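Local structure of putative sortase (Streptococcus pneumoniae, 2W1J) at residues T173-T178 / R186-G191. The protein probably acts as a pilus-assembling class C sortase, a cysteine transpeptidase that covalently links pilin subunits into the fibres of the pneumococcal surface. Residues are numbered along the deposited sequence; the frame is centred on the assembly and turned at random. Where two conformers were deposited one is given.
Sequences TLLTCT and RLLVRG
Cys177 and Arg186 are a non-hydrogen-bonded pair at one end of two antiparallel strands; their side chains leave the strands in different directions, and the bent arginine chain brings its guanidinium to the sulfur. Arg186 CB lies 3.5 Å from Thr176 O. With CG anti to the carbonyl carbon (chi1 -52°), the bend at chi2 (-68°) turns the rest of the chain toward Cys177. In one of the two conformers of Cys177, SG is 3.9 Å from both CD and NE of Arg186, 3.7 Å from CZ and 3.4 Å from NH1. It sits over one guanidinium face, 3.3 Å above the plane and displaced toward the rim. The long arginine chain reaches the sulfur, and its several N-H groups allow it to be held at the same time by Asn183 O and, in a salt bridge, by Asp42.

Behind this pair, four backbone bonds join Leu174 to Val189 and Thr176 to Leu187, fixing the register; the straightest runs from Val189 N to Leu174 O (174° at the hydrogen). Leu174 and Val189 share one buried face, which suits their apolar chains. There threonine combines two roles: Thr176 CG2 packs 4.0 Å from Leu187 CB, while its hydroxyl bonds Ala114 O and Thr116. On the other face, Thr173 CG2 packs 3.8 Å from Leu188 CB. A TLxTC signature strand paired with an arginine-bearing strand is the hallmark of the sortase beta-barrel, consistent with Cys177 and Arg186 being the cysteine and arginine of the sortase His-Cys-Arg active site.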
loop_
_atom_site.group_PDB
_atom_site.type_symbol
_atom_site.label_atom_id
_atom_site.label_comp_id
_atom_site.label_asym_id
_atom_site.label_seq_id
_atom_site.Cartn_x
_atom_site.Cartn_y
_atom_site.Cartn_z
ATOM N N THR A 173 -4.593 4.783 -1.336
ATOM C CA THR A 173 -3.798 5.994 -1.158
ATOM C C THR A 173 -2.340 5.623 -0.940
ATOM O O THR A 173 -2.016 4.725 -0.150
ATOM C CB THR A 173 -4.328 6.846 0.012
ATOM O OG1 THR A 173 -5.640 7.318 -0.321
ATOM C CG2 THR A 173 -3.413 8.042 0.323
ATOM N N LEU A 174 -1.472 6.317 -1.670
ATOM C CA LEU A 174 -0.029 6.237 -1.513
ATOM C C LEU A 174 0.397 7.409 -0.633
ATOM O O LEU A 174 0.071 8.567 -0.915
ATOM C CB LEU A 174 0.645 6.274 -2.883
ATOM C CG LEU A 174 0.037 5.320 -3.920
ATOM C CD1 LEU A 174 0.778 5.471 -5.238
ATOM C CD2 LEU A 174 0.107 3.887 -3.441
ATOM N N LEU A 175 1.090 7.076 0.456
ATOM C CA LEU A 175 1.383 8.008 1.539
ATOM C C LEU A 175 2.891 8.187 1.707
ATOM O O LEU A 175 3.615 7.202 1.827
ATOM C CB LEU A 175 0.794 7.438 2.834
ATOM C CG LEU A 175 1.138 8.094 4.168
ATOM C CD1 LEU A 175 0.609 9.517 4.188
ATOM C CD2 LEU A 175 0.577 7.300 5.341
ATOM N N THR A 176 3.349 9.440 1.742
ATOM C CA THR A 176 4.756 9.710 2.039
ATOM C C THR A 176 4.883 11.026 2.797
ATOM O O THR A 176 3.884 11.690 3.066
ATOM C CB THR A 176 5.608 9.672 0.759
ATOM O OG1 THR A 176 6.993 9.610 1.103
ATOM C CG2 THR A 176 5.350 10.883 -0.132
ATOM N N CYS A 177 6.110 11.399 3.141
ATOM C CA CYS A 177 6.335 12.673 3.815
ATOM C C CYS A 177 6.554 13.794 2.812
ATOM O O CYS A 177 7.001 13.560 1.688
ATOM C CB CYS A 177 7.531 12.580 4.761
ATOM S SG CYS A 177 7.237 11.474 6.145
ATOM N N THR A 178 6.253 15.019 3.229
ATOM C CA THR A 178 6.365 16.169 2.343
ATOM C C THR A 178 6.390 17.430 3.214
ATOM O O THR A 178 6.056 17.362 4.395
ATOM C CB THR A 178 5.170 16.172 1.359
ATOM O OG1 THR A 178 5.558 16.745 0.106
ATOM C CG2 THR A 178 3.956 16.886 1.931
ATOM N N ARG A 186 2.376 15.323 5.328
ATOM C CA ARG A 186 2.294 14.082 4.558
ATOM C C ARG A 186 1.594 14.364 3.239
ATOM O O ARG A 186 0.664 15.179 3.175
ATOM C CB ARG A 186 1.534 12.981 5.317
ATOM C CG ARG A 186 2.048 12.739 6.740
ATOM C CD ARG A 186 3.440 12.138 6.766
ATOM N NE ARG A 186 3.948 11.966 8.131
ATOM C CZ ARG A 186 4.899 12.702 8.698
ATOM N NH1 ARG A 186 5.465 13.707 8.043
ATOM N NH2 ARG A 186 5.284 12.427 9.944
ATOM N N LEU A 187 2.076 13.705 2.191
ATOM C CA LEU A 187 1.483 13.768 0.861
ATOM C C LEU A 187 0.663 12.505 0.648
ATOM O O LEU A 187 1.163 11.390 0.871
ATOM C CB LEU A 187 2.596 13.834 -0.188
ATOM C CG LEU A 187 2.159 13.896 -1.653
ATOM C CD1 LEU A 187 1.485 15.214 -1.930
ATOM C CD2 LEU A 187 3.349 13.708 -2.592
ATOM N N LEU A 188 -0.576 12.689 0.206
ATOM C CA LEU A 188 -1.509 11.599 -0.055
ATOM C C LEU A 188 -1.873 11.617 -1.525
ATOM O O LEU A 188 -2.466 12.597 -1.994
ATOM C CB LEU A 188 -2.806 11.802 0.723
ATOM C CG LEU A 188 -2.770 11.803 2.242
ATOM C CD1 LEU A 188 -4.164 11.782 2.823
ATOM C CD2 LEU A 188 -1.939 10.690 2.782
ATOM N N VAL A 189 -1.549 10.549 -2.237
ATOM C CA VAL A 189 -1.934 10.421 -3.631
ATOM C C VAL A 189 -2.983 9.320 -3.680
ATOM O O VAL A 189 -2.658 8.149 -3.480
ATOM C CB VAL A 189 -0.720 10.084 -4.509
ATOM C CG1 VAL A 189 -1.167 9.786 -5.934
ATOM C CG2 VAL A 189 0.288 11.243 -4.483
ATOM N N ARG A 190 -4.237 9.703 -3.900
ATOM C CA ARG A 190 -5.350 8.757 -3.874
ATOM C C ARG A 190 -5.747 8.373 -5.284
ATOM O O ARG A 190 -5.943 9.249 -6.131
ATOM C CB ARG A 190 -6.569 9.369 -3.175
ATOM C CG ARG A 190 -7.703 8.380 -2.977
ATOM C CD ARG A 190 -8.904 9.056 -2.349
ATOM N NE ARG A 190 -9.588 9.933 -3.288
ATOM C CZ ARG A 190 -10.637 10.682 -2.977
ATOM N NH1 ARG A 190 -11.059 10.744 -1.717
ATOM N NH2 ARG A 190 -11.229 11.416 -3.912
ATOM N N GLY A 191 -5.916 7.072 -5.519
ATOM C CA GLY A 191 -6.496 6.582 -6.772
ATOM C C GLY A 191 -7.774 5.799 -6.529
ATOM O O GLY A 191 -7.911 5.165 -5.485
#